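Local coordinates for protein short-chain dehydrogenase/reductase SDR (Paraburkholderia phymatum, PDB 5VA8) that binds NADP in a Rossmann-type fold and, as a short-chain dehydrogenase/reductase, probably catalyses an NADP-dependent oxidation or reduction, at residues N120-T123 with P124-L127; A153-D156 with V157-L160; A223-A227 with R228-T232. All coordinates share one frame; numbering follows the deposited sequence. Where two conformers were deposited one is given.

How the contacts relate
None of the three contacts nests in or crosses another; they follow in series along one Rossmann-type chain. Contact 1 comes first, within helix 110-138 after strand 92-95, and spans a kink of that helix rather than closing a loop. Contact 2 then closes a beta turn in the loop that leaves strand 141-146 and leads into helix 159-179, beside the bound phosphine. Contact 3 comes last, where a second beta turn joins helix 214-222 to the approach of helix 233-243. The centres of contacts 1 and 3 are about 30 Å apart, on opposite sides of the chain's centre. Contacts 1 and 2 both touch the second subunit, whereas contact 3 meets the fourth.

Contact 1: residues N120-T123 with P124-L127; sequences NMLT and PIEL
Within the long helix 110-138 of the Rossmann fold, Met121 and Ile125 meet at a kink where Pro124 supplies no N-H to the preceding turn. The helix widens into a pi-type turn at 120-122, and the Pro124 ring lies with its CD 3.3 Å from Met121 O. Beyond it the ordinary i to i+4 pattern resumes. Ile125 N gives a longish bond to Met121 O (3.3 Å), Glu126 N a shorter one to Leu122 O (2.9 Å), and Leu127 N reaches Thr123 O at 3.0 Å. With CG trans to its backbone N (chi1 -179°) and the rest of the chain extended, Met121 runs alongside Ile125, and its CG touches Ile125 CD1 at 3.9 Å. CG1 of Ile125 also lies 3.2 Å from Met121 O, the acceptor of its own N-H. Trp113 of the second subunit packs on Met121, Leu122 and Ile125, while Leu168 of helix 159-179 covers Pro124 and Ile125. Thr123 OG1 turns back to Glu118 O, and in one of its two conformers Glu126 pairs with Arg129. Asn120, close to the bound NADP, gives ND2 to Gly98 O. The proline thus costs the helix one backbone bond, yet the next three N-H groups are all satisfied, and the apolar Met121-Ile125 pair helps form the surface that meets Trp113 of the second subunit.

Contact 2: residues A153-D156 with V157-L160; sequences APID and VLGL. With TCE (3,3',3''-phosphanetriyltripropanoic acid), chain F.
Ile155 and Leu158 run alongside each other in the same direction, two branched chains laid together at the first and last positions of a type I beta turn. CG2 of Ile155 is the branch that touches, 3.9 Å from both CB and CD1 of Leu158. In Ile155, CG2 stands opposite the backbone N and CG1 opposite the carbonyl carbon (chi1 -63°), which turns one branch to the leucine and sends the other on toward the bound phosphine. There Ile155 CD1 approaches C2 of 3,3',3''-phosphanetriyltripropanoic acid at 3.8 Å, and Leu158 CD1 comes to 3.7 Å from its C14. The two methyl ends thus form one apolar patch against the ligand, while Ser148, Ser149, Ser161, Arg165 and Arg221 provide it with hydrogen bonds.

The backbone closes the turn through Leu158 N, which donates to Ile155 O at 3.0 Å, with the donor standing well above the carbonyl plane. Asp156 and Val157, the two middle residues, slant across each other at the exposed corner; Asp156 OD1 is salt-bridged to Lys178 of the second subunit. A water accepts from Gly159 N at 2.9 Å and donates to Asp156 O, satisfying the first N-H of the helix by a bridge back to the turn.

Leu158 is the N-cap residue of helix 159-179, and the turn therefore delivers the chain from the loop after strand 141-146 straight into that helix. Asn162, one turn into it, accepts from Ile155 N, and Leu160 packs against Trp113 and Ala116 of helix 110-138.

Contact 3: residues A223-A227 with R228-T232; sequences ATIPA and RRFGT
Two hydrogen bonds from Arg228 converge on one acceptor, Ile225 O. The backbone bond, Arg228 N to Ile225 O at 2.7 Å, is short but bent (133° at the hydrogen) and closes a type I beta turn. The second comes from the side chain: Arg228 NH1 reaches Ile225 O at 3.0 Å and is straighter. The two donors approach from opposite faces of the carbonyl plane, so the oxygen is gripped from both sides. A bend at chi2 (-66°) folds the arginine back over its own turn, and Ile225 O lies in the plane of the guanidinium, at its edge. Over one face of that group sits Ala223 O, 3.4 Å from Arg228 NH1 but too poorly aligned to bond; its partial negative charge probably still favours the cation.

Arg229 is held by different partners. A chi1 of 61° sets its otherwise extended chain on a course that brings Arg229 NH1 to Phe230 O, a hydrogen bond of 3.1 Å, and NH1 also forms a salt bridge with Glu235, whose carboxylate accepts from Thr232 N as well.

Apolar contact falls to Ile225 and Phe230, whose side chains run nearly perpendicular to each other. The methyl Ile225 CD1 meets the ring at its edge, in plane, 3.7 Å from Phe230 CD1, and lies 3.5 Å from Arg229 O. Ile193 packs on both residues, and Arg218, Arg221 and Met222 of helix 214-222 touch the ring. Tyr250 of the fourth subunit packs on Ile225 and hydrogen-bonds through its hydroxyl to Arg229 O.

The whole is a type I beta turn, reinforced by an arginine side chain, in a subunit-facing connection from helix 214-222 to Thr232, the N-cap of helix 233-243 in this Rossmann-type fold.

Contact 1: residues N120-T123 with P124-L127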
ATOM      1  N   ASN A 120      21.461   8.699  -1.177  1.00 12.76           N
ATOM      2  CA  ASN A 120      20.290   8.249  -0.438  1.00 12.72           C
ATOM      3  C   ASN A 120      19.789   6.879  -0.869  1.00 13.19           C
ATOM      4  O   ASN A 120      18.764   6.411  -0.348  1.00 13.18           O
ATOM      5  CB  ASN A 120      19.168   9.293  -0.563  1.00 13.40           C
ATOM      6  CG  ASN A 120      19.631  10.689  -0.152  1.00 14.46           C
ATOM      7  OD1 ASN A 120      19.575  11.625  -0.940  1.00 17.44           O
ATOM      8  ND2 ASN A 120      20.122  10.816   1.082  1.00 16.08           N
ATOM      9  N   MET A 121      20.494   6.217  -1.785  1.00 11.45           N
ATOM     10  CA  MET A 121      20.174   4.839  -2.145  1.00 12.87           C
ATOM     11  C   MET A 121      21.426   3.971  -2.141  1.00 11.61           C
ATOM     12  O   MET A 121      21.482   2.975  -1.410  1.00 12.45           O
ATOM     13  CB  MET A 121      19.488   4.773  -3.509  1.00 12.38           C
ATOM     14  CG  MET A 121      19.118   3.353  -3.916  1.00 11.03           C
ATOM     15  SD  MET A 121      18.420   3.321  -5.563  1.00 12.40           S
ATOM     16  CE  MET A 121      18.274   1.536  -5.812  1.00 12.01           C
ATOM     17  N   LEU A 122      22.442   4.321  -2.945  1.00 11.61           N
ATOM     18  CA  LEU A 122      23.563   3.395  -3.081  1.00  9.85           C
ATOM     19  C   LEU A 122      24.459   3.397  -1.847  1.00 12.21           C
ATOM     20  O   LEU A 122      25.035   2.354  -1.517  1.00 12.65           O
ATOM     21  CB  LEU A 122      24.361   3.709  -4.352  1.00 10.75           C
ATOM     22  CG  LEU A 122      23.544   3.683  -5.644  1.00 11.83           C
ATOM     23  CD1 LEU A 122      24.460   3.897  -6.854  1.00 13.73           C
ATOM     24  CD2 LEU A 122      22.766   2.373  -5.776  1.00 12.10           C
ATOM     25  N   THR A 123      24.592   4.536  -1.156  1.00 11.97           N
ATOM     26  CA  THR A 123      25.388   4.569   0.075  1.00 10.76           C
ATOM     27  C   THR A 123      24.820   3.632   1.140  1.00 12.04           C
ATOM     28  O   THR A 123      25.574   2.781   1.648  1.00 12.65           O
ATOM     29  CB  THR A 123      25.529   6.023   0.560  1.00 14.05           C
ATOM     30  OG1 THR A 123      26.499   6.692  -0.259  1.00 14.35           O
ATOM     31  CG2 THR A 123      25.980   6.101   2.020  1.00 13.89           C
ATOM     32  N   PRO A 124      23.528   3.686   1.493  1.00 11.47           N
ATOM     33  CA  PRO A 124      23.012   2.693   2.450  1.00 12.02           C
ATOM     34  C   PRO A 124      23.190   1.260   1.990  1.00 12.61           C
ATOM     35  O   PRO A 124      23.491   0.383   2.809  1.00 12.82           O
ATOM     36  CB  PRO A 124      21.519   3.040   2.564  1.00 12.31           C
ATOM     37  CG  PRO A 124      21.398   4.427   2.097  1.00 14.81           C
ATOM     38  CD  PRO A 124      22.533   4.725   1.165  1.00 11.58           C
ATOM     39  N   ILE A 125      22.997   0.999   0.694  1.00 10.65           N
ATOM     40  CA  ILE A 125      23.150  -0.359   0.161  1.00 11.18           C
ATOM     41  C   ILE A 125      24.580  -0.852   0.339  1.00 10.95           C
ATOM     42  O   ILE A 125      24.818  -2.003   0.745  1.00 12.54           O
ATOM     43  CB  ILE A 125      22.710  -0.395  -1.314  1.00 11.73           C
ATOM     44  CG1 ILE A 125      21.192  -0.225  -1.404  1.00 13.68           C
ATOM     45  CG2 ILE A 125      23.133  -1.722  -1.999  1.00 14.62           C
ATOM     46  CD1 ILE A 125      20.665  -0.075  -2.829  1.00 12.66           C
ATOM     47  N   GLU A 126      25.557  -0.002   0.031  1.00 11.72           N
ATOM     48  CA  GLU A 126      26.941  -0.431   0.160  0.59 13.80           C
ATOM     49  C   GLU A 126      27.341  -0.633   1.620  1.00 11.54           C
ATOM     50  O   GLU A 126      28.167  -1.509   1.911  1.00 14.90           O
ATOM     51  CB  GLU A 126      27.858   0.570  -0.539  0.59 14.29           C
ATOM     52  CG  GLU A 126      27.752   0.491  -2.064  0.59 17.03           C
ATOM     53  CD  GLU A 126      28.262  -0.830  -2.627  0.59 20.12           C
ATOM     54  OE1 GLU A 126      29.456  -0.893  -3.001  0.59 23.93           O
ATOM     55  OE2 GLU A 126      27.480  -1.808  -2.690  0.59 21.86           O
ATOM     56  N   LEU A 127      26.785   0.154   2.548  1.00 12.01           N
ATOM     57  CA  LEU A 127      27.114  -0.079   3.952  1.00 14.76           C
ATOM     58  C   LEU A 127      26.479  -1.363   4.457  1.00 11.78           C
ATOM     59  O   LEU A 127      27.081  -2.065   5.280  1.00 13.56           O
ATOM     60  CB  LEU A 127      26.687   1.110   4.814  1.00 11.67           C
ATOM     61  CG  LEU A 127      27.644   2.305   4.689  1.00 12.83           C
ATOM     62  CD1 LEU A 127      27.046   3.587   5.279  1.00 15.18           C
ATOM     63  CD2 LEU A 127      28.974   1.974   5.358  1.00 17.02           C
TER

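Contact 2: residues A153-D156 with V157-L160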
ATOM      1  N   ALA A 153       4.174   9.225  -0.111  1.00 13.03           N
ATOM      2  CA  ALA A 153       3.466  10.217  -0.898  1.00 12.11           C
ATOM      3  C   ALA A 153       4.509  11.199  -1.399  1.00 13.17           C
ATOM      4  O   ALA A 153       5.277  11.748  -0.594  1.00 14.55           O
ATOM      5  CB  ALA A 153       2.388  10.928  -0.077  1.00 16.88           C
ATOM      6  N   PRO A 154       4.587  11.437  -2.708  1.00 13.95           N
ATOM      7  CA  PRO A 154       5.652  12.300  -3.223  1.00 13.72           C
ATOM      8  C   PRO A 154       5.538  13.709  -2.671  1.00 14.10           C
ATOM      9  O   PRO A 154       4.441  14.253  -2.509  1.00 16.65           O
ATOM     10  CB  PRO A 154       5.427  12.273  -4.740  1.00 14.32           C
ATOM     11  CG  PRO A 154       3.953  11.949  -4.893  1.00 14.99           C
ATOM     12  CD  PRO A 154       3.689  10.969  -3.777  1.00 14.88           C
ATOM     13  N   ILE A 155       6.691  14.298  -2.385  1.00 12.61           N
ATOM     14  CA  ILE A 155       6.768  15.675  -1.925  1.00 13.32           C
ATOM     15  C   ILE A 155       7.013  16.543  -3.149  1.00 15.18           C
ATOM     16  O   ILE A 155       7.914  16.252  -3.943  1.00 14.18           O
ATOM     17  CB  ILE A 155       7.884  15.833  -0.882  1.00 15.29           C
ATOM     18  CG1 ILE A 155       7.570  14.996   0.364  1.00 14.05           C
ATOM     19  CG2 ILE A 155       8.105  17.306  -0.531  1.00 18.07           C
ATOM     20  CD1 ILE A 155       8.681  14.984   1.384  1.00 15.89           C
ATOM     21  N   ASP A 156       6.186  17.583  -3.317  1.00 17.48           N
ATOM     22  CA  ASP A 156       6.134  18.382  -4.539  1.00 17.98           C
ATOM     23  C   ASP A 156       7.514  18.738  -5.093  1.00 18.17           C
ATOM     24  O   ASP A 156       7.851  18.386  -6.230  1.00 17.51           O
ATOM     25  CB  ASP A 156       5.315  19.650  -4.257  1.00 20.46           C
ATOM     26  CG  ASP A 156       5.256  20.610  -5.446  1.00 37.71           C
ATOM     27  OD1 ASP A 156       5.559  20.207  -6.591  1.00 37.57           O
ATOM     28  OD2 ASP A 156       4.896  21.789  -5.224  1.00 43.83           O
ATOM     29  N   VAL A 157       8.333  19.415  -4.298  1.00 18.28           N
ATOM     30  CA  VAL A 157       9.586  19.943  -4.826  1.00 17.12           C
ATOM     31  C   VAL A 157      10.744  18.990  -4.568  1.00 16.22           C
ATOM     32  O   VAL A 157      11.895  19.325  -4.863  1.00 16.38           O
ATOM     33  CB  VAL A 157       9.902  21.325  -4.233  1.00 20.97           C
ATOM     34  CG1 VAL A 157       8.783  22.299  -4.543  1.00 20.59           C
ATOM     35  CG2 VAL A 157      10.121  21.211  -2.734  1.00 22.15           C
ATOM     36  N   LEU A 158      10.463  17.792  -4.041  1.00 13.97           N
ATOM     37  CA  LEU A 158      11.568  16.894  -3.702  1.00 12.85           C
ATOM     38  C   LEU A 158      11.568  15.636  -4.570  1.00 12.67           C
ATOM     39  O   LEU A 158      11.773  14.519  -4.069  1.00 13.40           O
ATOM     40  CB  LEU A 158      11.536  16.534  -2.209  1.00 15.28           C
ATOM     41  CG  LEU A 158      12.013  17.671  -1.294  1.00 20.51           C
ATOM     42  CD1 LEU A 158      11.937  17.255   0.174  1.00 19.58           C
ATOM     43  CD2 LEU A 158      13.434  18.102  -1.647  1.00 28.72           C
ATOM     44  N   GLY A 159      11.389  15.818  -5.880  1.00 14.20           N
ATOM     45  CA  GLY A 159      11.412  14.684  -6.798  1.00 14.07           C
ATOM     46  C   GLY A 159      12.648  13.811  -6.670  1.00 13.34           C
ATOM     47  O   GLY A 159      12.571  12.594  -6.849  1.00 12.41           O
ATOM     48  N   LEU A 160      13.809  14.420  -6.379  1.00 11.82           N
ATOM     49  CA  LEU A 160      15.032  13.622  -6.256  1.00 13.86           C
ATOM     50  C   LEU A 160      14.949  12.664  -5.077  1.00 11.97           C
ATOM     51  O   LEU A 160      15.511  11.559  -5.130  1.00 11.64           O
ATOM     52  CB  LEU A 160      16.253  14.536  -6.118  1.00 12.09           C
ATOM     53  CG  LEU A 160      16.585  15.398  -7.341  1.00 14.03           C
ATOM     54  CD1 LEU A 160      17.630  16.442  -6.988  1.00 12.94           C
ATOM     55  CD2 LEU A 160      17.085  14.524  -8.501  1.00 13.66           C
TER
HETATM   56  O16 TCE F 302      14.617  14.326   1.291  0.98 13.67           O
HETATM   57  C14 TCE F 302      13.515  14.344   1.906  0.98 13.75           C
HETATM   58  O15 TCE F 302      12.571  13.607   1.537  0.98 14.17           O
HETATM   59  C5  TCE F 302      13.327  15.292   3.088  0.98 13.78           C
HETATM   60  C2  TCE F 302      11.839  15.361   3.417  0.98 16.20           C
HETATM   61  P   TCE F 302      11.614  16.266   5.023  0.98 17.27           P
HETATM   62  C3  TCE F 302      12.694  17.755   5.121  0.98 18.44           C
HETATM   63  C6  TCE F 302      12.124  18.657   4.035  0.98 24.79           C
HETATM   64  C8  TCE F 302      13.023  19.873   3.939  0.98 43.27           C
HETATM   65  O10 TCE F 302      12.491  21.005   4.000  0.98 46.08           O
HETATM   66  O9  TCE F 302      14.271  19.736   3.813  0.98 45.76           O
HETATM   67  C1  TCE F 302       9.832  16.690   5.223  0.98 17.24           C
HETATM   68  C4  TCE F 302       9.049  15.383   5.222  0.98 17.27           C
HETATM   69  C11 TCE F 302       7.576  15.740   5.304  0.98 18.72           C
HETATM   70  O12 TCE F 302       6.696  14.842   5.394  0.98 16.45           O
HETATM   71  O13 TCE F 302       7.255  16.957   5.285  0.98 20.50           O
HETATM   72  O   HOH W   1      10.299  17.899  -7.546  1.00 16.27           O

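Contact 3: residues A223-A227 with R228-T232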
ATOM      1  N   ALA A 223      -0.442  23.612  11.575  1.00 31.54           N
ATOM      2  CA  ALA A 223      -1.894  23.553  11.669  1.00 30.91           C
ATOM      3  C   ALA A 223      -2.493  22.529  10.720  1.00 30.96           C
ATOM      4  O   ALA A 223      -3.645  22.125  10.911  1.00 37.49           O
ATOM      5  CB  ALA A 223      -2.491  24.933  11.391  1.00 32.19           C
ATOM      6  N   THR A 224      -1.737  22.092   9.716  1.00 27.00           N
ATOM      7  CA  THR A 224      -2.214  21.099   8.770  1.00 31.45           C
ATOM      8  C   THR A 224      -1.855  19.675   9.175  1.00 29.15           C
ATOM      9  O   THR A 224      -2.354  18.732   8.555  1.00 31.08           O
ATOM     10  CB  THR A 224      -1.650  21.386   7.374  1.00 31.99           C
ATOM     11  OG1 THR A 224      -0.266  21.018   7.327  1.00 32.10           O
ATOM     12  CG2 THR A 224      -1.784  22.869   7.044  1.00 35.13           C
ATOM     13  N   ILE A 225      -1.007  19.500  10.186  1.00 23.26           N
ATOM     14  CA  ILE A 225      -0.576  18.176  10.639  1.00 19.49           C
ATOM     15  C   ILE A 225      -1.576  17.706  11.685  1.00 18.35           C
ATOM     16  O   ILE A 225      -1.863  18.462  12.622  1.00 19.66           O
ATOM     17  CB  ILE A 225       0.839  18.219  11.232  1.00 17.90           C
ATOM     18  CG1 ILE A 225       1.834  18.750  10.203  1.00 19.25           C
ATOM     19  CG2 ILE A 225       1.264  16.836  11.704  1.00 18.28           C
ATOM     20  CD1 ILE A 225       3.166  19.108  10.800  1.00 21.83           C
ATOM     21  N   PRO A 226      -2.143  16.498  11.569  1.00 17.70           N
ATOM     22  CA  PRO A 226      -3.141  16.084  12.570  1.00 20.06           C
ATOM     23  C   PRO A 226      -2.620  16.171  13.999  1.00 19.30           C
ATOM     24  O   PRO A 226      -3.344  16.635  14.881  1.00 20.42           O
ATOM     25  CB  PRO A 226      -3.476  14.647  12.142  1.00 19.38           C
ATOM     26  CG  PRO A 226      -3.236  14.650  10.653  1.00 20.18           C
ATOM     27  CD  PRO A 226      -2.049  15.548  10.444  1.00 17.36           C
ATOM     28  N   ALA A 227      -1.362  15.789  14.248  1.00 18.00           N
ATOM     29  CA  ALA A 227      -0.818  15.933  15.597  1.00 16.90           C
ATOM     30  C   ALA A 227      -0.575  17.388  15.990  1.00 19.42           C
ATOM     31  O   ALA A 227      -0.342  17.651  17.174  1.00 20.56           O
ATOM     32  CB  ALA A 227       0.490  15.151  15.737  1.00 17.18           C
ATOM     33  N   ARG A 228      -0.592  18.325  15.034  1.00 16.73           N
ATOM     34  CA  ARG A 228      -0.516  19.768  15.280  1.00 19.52           C
ATOM     35  C   ARG A 228       0.844  20.210  15.803  1.00 21.57           C
ATOM     36  O   ARG A 228       0.953  21.267  16.439  1.00 24.33           O
ATOM     37  CB  ARG A 228      -1.615  20.233  16.243  1.00 18.73           C
ATOM     38  CG  ARG A 228      -3.019  20.025  15.724  1.00 19.54           C
ATOM     39  CD  ARG A 228      -3.309  20.897  14.518  1.00 22.35           C
ATOM     40  NE  ARG A 228      -4.744  20.962  14.243  1.00 28.02           N
ATOM     41  CZ  ARG A 228      -5.357  20.238  13.315  1.00 28.55           C
ATOM     42  NH1 ARG A 228      -4.665  19.392  12.564  1.00 25.19           N
ATOM     43  NH2 ARG A 228      -6.666  20.360  13.138  1.00 28.58           N
ATOM     44  N   ARG A 229       1.887  19.430  15.534  1.00 19.98           N
ATOM     45  CA  ARG A 229       3.243  19.787  15.922  1.00 18.64           C
ATOM     46  C   ARG A 229       4.196  19.145  14.928  1.00 17.13           C
ATOM     47  O   ARG A 229       3.796  18.313  14.111  1.00 17.64           O
ATOM     48  CB  ARG A 229       3.557  19.337  17.354  1.00 18.66           C
ATOM     49  CG  ARG A 229       3.476  17.808  17.567  1.00 16.57           C
ATOM     50  CD  ARG A 229       3.983  17.475  18.956  1.00 20.67           C
ATOM     51  NE  ARG A 229       3.965  16.057  19.319  1.00 20.70           N
ATOM     52  CZ  ARG A 229       4.956  15.201  19.077  1.00 15.62           C
ATOM     53  NH1 ARG A 229       6.037  15.599  18.409  1.00 17.76           N
ATOM     54  NH2 ARG A 229       4.862  13.934  19.481  1.00 18.47           N
ATOM     55  N   PHE A 230       5.468  19.540  15.006  1.00 16.87           N
ATOM     56  CA  PHE A 230       6.542  18.841  14.308  1.00 18.12           C
ATOM     57  C   PHE A 230       7.097  17.727  15.192  1.00 16.57           C
ATOM     58  O   PHE A 230       6.931  17.731  16.415  1.00 18.18           O
ATOM     59  CB  PHE A 230       7.682  19.798  13.933  1.00 19.18           C
ATOM     60  CG  PHE A 230       7.280  20.921  13.004  1.00 19.92           C
ATOM     61  CD1 PHE A 230       6.148  20.826  12.205  1.00 21.10           C
ATOM     62  CD2 PHE A 230       8.055  22.074  12.928  1.00 24.34           C
ATOM     63  CE1 PHE A 230       5.793  21.868  11.349  1.00 21.83           C
ATOM     64  CE2 PHE A 230       7.700  23.132  12.072  1.00 26.24           C
ATOM     65  CZ  PHE A 230       6.571  23.020  11.283  1.00 25.45           C
ATOM     66  N   GLY A 231       7.778  16.768  14.555  1.00 16.97           N
ATOM     67  CA  GLY A 231       8.437  15.719  15.303  1.00 15.78           C
ATOM     68  C   GLY A 231       9.726  16.196  15.962  1.00 15.07           C
ATOM     69  O   GLY A 231      10.354  17.172  15.545  1.00 17.28           O
ATOM     70  N   THR A 232      10.136  15.478  17.028  1.00 17.63           N
ATOM     71  CA  THR A 232      11.384  15.806  17.715  1.00 20.25           C
ATOM     72  C   THR A 232      12.455  14.776  17.385  1.00 17.33           C
ATOM     73  O   THR A 232      12.146  13.587  17.248  1.00 16.06           O
ATOM     74  CB  THR A 232      11.205  15.849  19.241  1.00 18.45           C
ATOM     75  OG1 THR A 232      10.971  14.520  19.740  1.00 18.98           O
ATOM     76  CG2 THR A 232      10.044  16.740  19.625  1.00 23.73           C
TER